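Local atomic coordinates of silicatein alpha (Tethya aurantium, PDB entry 6ZQ3), a protein that probably promotes silica deposition in the spicules of the sponge and is built on the scaffold of the papain-like cysteine peptidases. Residues A137-S142 against S156-S161; K203-Q206 against A210-A213; N143-Y148 against L163-V168. All coordinates share one frame; numbering follows the deposited sequence.

All three contacts lie in the second half of this papain-like mature enzyme, around the barrel-like sheet domain. Coming from the N terminus, strand 134-138 runs out into the loop that opens contact 1, and helix 143-146 opens contact 3 straight afterwards. Contact 1 then closes at 156-161, bridging 13 intervening residues, before contact 3 closes at 163-168 on strand 165-173. The two therefore cross, and antiparallel pairing of strands 134-138 and 165-173 joins them directly. Contact 2 follows in series, closing a short turn between strands 196-200 and 214-217. It is tied back to contact 1 through Ser160 and Ser211.

Contact 1: residues A137-S142 against S156-S161; sequences AIDGES and SRCSSS
The backbones approach each other most nearly at Asp139 and Ser159, whose CA atoms are 6.1 Å apart, where the chain leaves strand 134-138 and passes a segment with no regular secondary structure. The Asp139 carboxylate spans the gap. Its CG is anti to the backbone N (chi1 -171°), which carries the acid group across to 156-161. There OD2 accepts from Ser159 N at 2.9 Å, using its anti lone pair, the one turned away from OD1, and the bond is fairly straight at 164°. The same oxygen has Ser159 CB alongside it at 3.4 Å, so main chain and side chain of the serine both meet one end of the carboxylate.

OD1 faces home. Glu141 N reaches it at 3.1 Å from above the carboxylate plane, which makes an Asx turn of residues 139-141 just after the strand ends. Asn164 ND2 donates to OD1 as well, and with both oxygens engaged the rotation of the group should be well fixed.

Cys158 adds van der Waals packing: its SG lies 3.6 Å from the carbonyl oxygen Asp139 O and 4.1 Å from Asp139 CB, beside the root of the acidic side chain. That sulfur belongs to the disulfide with Cys207, whose counterpart in papain also lies in the sheet domain, and Cys207 further shares a backbone hydrogen bond with Asp139. At the far end of 137-142, Ser142 OG caps helix 143-146 by accepting from Ala144 N.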
# COMPACT_ATOMS: atom_id res chain seq x y z
N ALA A 137 6.46 -2.77 -2.44
CA ALA A 137 6.48 -4.22 -2.29
C ALA A 137 7.84 -4.70 -1.77
O ALA A 137 8.89 -4.15 -2.11
CB ALA A 137 6.17 -4.91 -3.59
N ILE A 138 7.80 -5.76 -0.97
CA ILE A 138 9.01 -6.29 -0.35
C ILE A 138 9.08 -7.78 -0.50
O ILE A 138 8.14 -8.44 -0.96
CB ILE A 138 9.07 -5.95 1.14
CG1 ILE A 138 7.89 -6.58 1.87
CG2 ILE A 138 9.08 -4.44 1.34
CD1 ILE A 138 7.96 -6.37 3.36
N ASP A 139 10.26 -8.28 -0.13
CA ASP A 139 10.46 -9.66 0.24
C ASP A 139 10.01 -9.87 1.70
O ASP A 139 10.66 -9.41 2.64
CB ASP A 139 11.95 -10.00 0.09
CG ASP A 139 12.23 -11.48 0.24
OD1 ASP A 139 11.26 -12.28 0.38
OD2 ASP A 139 13.42 -11.84 0.19
N GLY A 140 8.86 -10.51 1.87
CA GLY A 140 8.40 -10.96 3.18
C GLY A 140 8.45 -12.48 3.32
O GLY A 140 7.61 -13.05 4.00
N GLU A 141 9.43 -13.12 2.69
CA GLU A 141 9.61 -14.58 2.73
C GLU A 141 9.94 -15.10 4.15
O GLU A 141 9.39 -16.10 4.60
N SER A 142 10.82 -14.39 4.85
CA SER A 142 11.30 -14.79 6.16
C SER A 142 10.19 -15.08 7.18
O SER A 142 9.16 -14.41 7.26
CB SER A 142 12.22 -13.71 6.73
OG SER A 142 12.64 -14.01 8.06
N SER A 156 19.09 -10.37 7.45
CA SER A 156 20.30 -10.72 6.72
C SER A 156 19.96 -11.52 5.46
O SER A 156 20.65 -11.42 4.46
CB SER A 156 21.21 -11.56 7.64
OG SER A 156 21.00 -11.24 9.02
N ARG A 157 18.88 -12.30 5.51
CA ARG A 157 18.49 -13.20 4.41
C ARG A 157 17.57 -12.57 3.32
O ARG A 157 17.19 -13.25 2.37
CB ARG A 157 17.86 -14.48 5.00
N CYS A 158 17.24 -11.29 3.46
CA CYS A 158 16.26 -10.58 2.60
C CYS A 158 16.85 -10.35 1.21
O CYS A 158 18.00 -9.92 1.08
CB CYS A 158 15.89 -9.21 3.21
SG CYS A 158 14.13 -8.97 3.40
N SER A 159 16.04 -10.61 0.19
CA SER A 159 16.39 -10.31 -1.20
C SER A 159 15.87 -8.93 -1.61
O SER A 159 14.87 -8.44 -1.09
CB SER A 159 15.82 -11.38 -2.11
OG SER A 159 16.25 -11.19 -3.44
N SER A 160 16.55 -8.30 -2.57
CA SER A 160 16.18 -6.96 -3.02
C SER A 160 15.60 -6.95 -4.43
O SER A 160 15.61 -5.92 -5.08
CB SER A 160 17.40 -6.03 -2.99
OG SER A 160 18.19 -6.25 -1.84
N SER A 161 15.06 -8.08 -4.90
CA SER A 161 14.63 -8.18 -6.31
C SER A 161 13.34 -8.95 -6.53
O SER A 161 12.47 -8.50 -7.30
CB SER A 161 15.74 -8.81 -7.13
OG SER A 161 16.97 -8.18 -6.83

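Contact 2: residues K203-Q206 against A210-A213; sequences KYNQ and ASDA
The carboxamide of Asn205 is the flat group here, and it meets 210-213 with its two polar atoms. At the nitrogen edge, Ser211 OG lies in the amide plane, only 1° out of it, and takes a hydrogen bond from ND2 at 3.1 Å. On the oxygen side, Ala210 N gives a shorter bond to OD1, 2.7 Å, with its donor tilted 21° from the carbonyl plane. The methyl group of Ala210 comes in beside the same oxygen, its CB 3.5 Å from Asn205 OD1.

The amide thus bridges two successive residues, a backbone N-H and a hydroxyl, and the opposite polarity of the two bonds settles which end is oxygen and which is nitrogen. For a buried side chain this accounts for both polar atoms. A chi1 of -171° sets the amide beside its own carbonyl carbon and pointing at 210-213, while the backbone itself curls through left-handed conformations at Tyr204 and Asn205.

Ser211 OG has a second partner, Ser160 O, to which it donates, and it accordingly acts as acceptor toward Asn205. The hydroxyl relays the asparagine to the loop of 156-161. Asn205 N in turn donates to Glu121 OE1.

An asparagine side chain here braces a loop in the sheet domain of the papain-like fold, bonding across three intervening residues between strands 196-200 and 214-217. Ala210 touches Glu121 and Leu124 of helix 121-130, and Ala213 touches Leu124 and, on strand 134-138, Val134 and Val136.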
# COMPACT_ATOMS: atom_id res chain seq x y z
N LYS A 203 19.72 0.86 4.32
CA LYS A 203 20.61 -0.27 4.35
C LYS A 203 20.63 -0.83 2.94
O LYS A 203 20.31 -1.98 2.71
CB LYS A 203 20.13 -1.30 5.38
CG LYS A 203 20.28 -0.85 6.82
CD LYS A 203 21.73 -0.52 7.16
CE LYS A 203 21.99 -0.43 8.66
NZ LYS A 203 21.91 -1.77 9.31
N TYR A 204 21.00 0.02 1.99
CA TYR A 204 21.19 -0.40 0.62
C TYR A 204 19.99 -1.19 0.10
O TYR A 204 20.13 -2.22 -0.56
CB TYR A 204 22.48 -1.24 0.53
CG TYR A 204 23.09 -1.30 -0.84
CD1 TYR A 204 23.75 -0.20 -1.38
CD2 TYR A 204 23.04 -2.48 -1.59
CE1 TYR A 204 24.34 -0.26 -2.63
CE2 TYR A 204 23.62 -2.57 -2.84
CZ TYR A 204 24.26 -1.45 -3.37
OH TYR A 204 24.83 -1.54 -4.64
N ASN A 205 18.80 -0.68 0.40
CA ASN A 205 17.55 -1.21 -0.12
C ASN A 205 17.27 -2.63 0.34
O ASN A 205 17.01 -3.53 -0.46
CB ASN A 205 17.50 -1.12 -1.66
CG ASN A 205 16.13 -1.48 -2.21
OD1 ASN A 205 15.11 -1.14 -1.61
ND2 ASN A 205 16.10 -2.19 -3.34
N GLN A 206 17.32 -2.80 1.66
CA GLN A 206 17.07 -4.06 2.29
C GLN A 206 15.61 -4.48 2.07
O GLN A 206 14.71 -3.66 2.24
CB GLN A 206 17.38 -3.94 3.79
CG GLN A 206 17.42 -5.26 4.52
CD GLN A 206 17.54 -5.09 6.01
OE1 GLN A 206 16.61 -5.41 6.75
NE2 GLN A 206 18.67 -4.57 6.46
N ALA A 210 12.55 -0.24 -1.97
CA ALA A 210 12.55 0.84 -2.94
C ALA A 210 12.72 0.35 -4.38
O ALA A 210 12.94 1.17 -5.26
CB ALA A 210 13.65 1.84 -2.59
N SER A 211 12.62 -0.97 -4.61
CA SER A 211 12.64 -1.54 -5.97
C SER A 211 11.42 -1.23 -6.86
O SER A 211 11.58 -0.99 -8.04
CB SER A 211 12.83 -3.07 -5.90
OG SER A 211 14.09 -3.40 -5.33
N ASP A 212 10.21 -1.27 -6.28
CA ASP A 212 8.94 -1.08 -7.00
C ASP A 212 7.94 -0.24 -6.17
O ASP A 212 6.84 -0.70 -5.78
CB ASP A 212 8.31 -2.44 -7.35
N ALA A 213 8.35 0.99 -5.89
CA ALA A 213 7.52 1.92 -5.15
C ALA A 213 6.81 2.86 -6.12
O ALA A 213 7.38 3.31 -7.11
CB ALA A 213 8.37 2.70 -4.18

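Contact 3: residues N143-Y148 against L163-V168; sequences NAFRFY and LNHAMV
One side chain of the short helix 143-146, Phe145, bridges to His165 and Met167 on strand 165-173. The helix starts at Asn143, whose O accepts from Phe147 N at 2.9 Å, and that turn presents Phe145 to the strand. Extended away from its backbone N (chi1 near 180°), the phenyl ring reaches the strand with its far end. There CE2 comes within 4.1 Å of His165 CD2, the rings lying oblique, with planes at 60° and centroids 5.9 Å apart. The Met167 side chain comes toward Phe145 from the opposite direction, while that of His165 crosses it at about a right angle. Met167 SD, 4.1 Å from Phe145 CZ, sits at the edge of the ring, near its plane, a Met-aromatic contact. The methionine chain bends at chi3 (64°) as it arrives. Further along, Tyr148 N donates to Phe145 O as the helix unwinds, and the Tyr148 ring, like that of Phe145, meets Trp191.

Next to the histidine, Asn164 and His165 both face Ile138 in a classic beta bulge. His165 also meets the ring of Trp187, and its NE2 is hydrogen-bonded to Asn185 OD1. With Ser26, at the start of helix 26-43, touching the histidine side chain as well, the geometry matches the papain-type active site, in which His165 and Asn185 would be the catalytic histidine and asparagine and Ser26 would stand in for the cysteine nucleophile.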
# COMPACT_ATOMS: atom_id res chain seq x y z
N ASN A 143 10.47 -16.07 8.02
CA ASN A 143 9.63 -16.40 9.14
C ASN A 143 9.62 -15.23 10.13
O ASN A 143 8.70 -15.06 10.93
CB ASN A 143 10.17 -17.66 9.78
CG ASN A 143 9.12 -18.43 10.53
OD1 ASN A 143 7.97 -18.51 10.11
ND2 ASN A 143 9.51 -19.03 11.67
N ALA A 144 10.67 -14.41 10.05
CA ALA A 144 10.81 -13.27 10.94
C ALA A 144 9.80 -12.20 10.60
O ALA A 144 9.21 -11.56 11.50
CB ALA A 144 12.23 -12.72 10.87
N PHE A 145 9.62 -11.99 9.29
CA PHE A 145 8.55 -11.13 8.80
C PHE A 145 7.16 -11.72 9.05
O PHE A 145 6.27 -11.08 9.59
CB PHE A 145 8.70 -10.89 7.29
CG PHE A 145 7.75 -9.85 6.78
CD1 PHE A 145 8.08 -8.50 6.87
CD2 PHE A 145 6.48 -10.20 6.30
CE1 PHE A 145 7.20 -7.55 6.46
CE2 PHE A 145 5.61 -9.24 5.88
CZ PHE A 145 5.96 -7.92 5.96
N ARG A 146 6.99 -12.96 8.63
CA ARG A 146 5.73 -13.64 8.81
C ARG A 146 5.28 -13.55 10.25
O ARG A 146 4.12 -13.34 10.51
CB ARG A 146 5.91 -15.09 8.37
CG ARG A 146 4.64 -15.92 8.26
CD ARG A 146 4.58 -16.94 9.38
NE ARG A 146 3.99 -18.23 9.03
CZ ARG A 146 2.71 -18.44 8.73
NH1 ARG A 146 1.86 -17.42 8.67
NH2 ARG A 146 2.29 -19.67 8.47
N PHE A 147 6.23 -13.66 11.18
CA PHE A 147 5.96 -13.53 12.62
C PHE A 147 6.59 -12.32 13.31
O PHE A 147 6.87 -12.37 14.48
CB PHE A 147 6.43 -14.80 13.33
CG PHE A 147 5.64 -16.01 12.95
CD1 PHE A 147 4.27 -16.05 13.18
CD2 PHE A 147 6.27 -17.12 12.37
CE1 PHE A 147 3.52 -17.16 12.84
CE2 PHE A 147 5.55 -18.23 12.04
CZ PHE A 147 4.17 -18.26 12.26
N TYR A 148 6.77 -11.23 12.59
CA TYR A 148 7.28 -10.00 13.21
C TYR A 148 6.33 -9.52 14.29
O TYR A 148 5.13 -9.53 14.08
CB TYR A 148 7.43 -8.92 12.16
CG TYR A 148 7.61 -7.53 12.70
CD1 TYR A 148 6.51 -6.74 12.99
CD2 TYR A 148 8.87 -6.98 12.87
CE1 TYR A 148 6.66 -5.44 13.46
CE2 TYR A 148 9.03 -5.68 13.33
CZ TYR A 148 7.91 -4.92 13.63
OH TYR A 148 8.05 -3.63 14.10
N LEU A 163 10.10 -9.91 -4.96
CA LEU A 163 9.27 -9.33 -3.93
C LEU A 163 7.94 -10.06 -3.96
O LEU A 163 7.43 -10.39 -5.02
CB LEU A 163 9.05 -7.85 -4.24
CG LEU A 163 10.27 -7.08 -4.77
CD1 LEU A 163 9.86 -5.85 -5.58
CD2 LEU A 163 11.21 -6.70 -3.64
N ASN A 164 7.36 -10.27 -2.79
CA ASN A 164 6.19 -11.10 -2.70
C ASN A 164 5.07 -10.48 -1.86
O ASN A 164 4.04 -11.13 -1.63
CB ASN A 164 6.62 -12.43 -2.10
CG ASN A 164 7.39 -12.24 -0.81
OD1 ASN A 164 6.87 -11.67 0.15
ND2 ASN A 164 8.65 -12.66 -0.80
N HIS A 165 5.24 -9.26 -1.38
CA HIS A 165 4.22 -8.68 -0.51
C HIS A 165 4.30 -7.17 -0.57
O HIS A 165 5.39 -6.60 -0.61
CB HIS A 165 4.37 -9.20 0.94
CG HIS A 165 3.30 -8.71 1.87
ND1 HIS A 165 2.03 -9.24 1.88
CD2 HIS A 165 3.32 -7.75 2.82
CE1 HIS A 165 1.30 -8.61 2.79
NE2 HIS A 165 2.06 -7.71 3.38
N ALA A 166 3.13 -6.54 -0.59
CA ALA A 166 3.00 -5.12 -0.83
C ALA A 166 2.38 -4.45 0.37
O ALA A 166 1.51 -5.02 1.03
CB ALA A 166 2.13 -4.86 -2.07
N MET A 167 2.80 -3.22 0.65
CA MET A 167 2.27 -2.46 1.80
C MET A 167 2.36 -0.98 1.53
O MET A 167 2.81 -0.57 0.47
CB MET A 167 3.06 -2.80 3.08
CG MET A 167 3.82 -4.12 3.04
SD MET A 167 5.02 -4.28 4.37
CE MET A 167 3.83 -4.27 5.70
N VAL A 168 1.92 -0.16 2.48
CA VAL A 168 2.00 1.31 2.35
C VAL A 168 3.04 1.86 3.28
O VAL A 168 2.92 1.67 4.48
CB VAL A 168 0.70 2.04 2.75
CG1 VAL A 168 0.62 3.38 2.03
CG2 VAL A 168 -0.52 1.21 2.47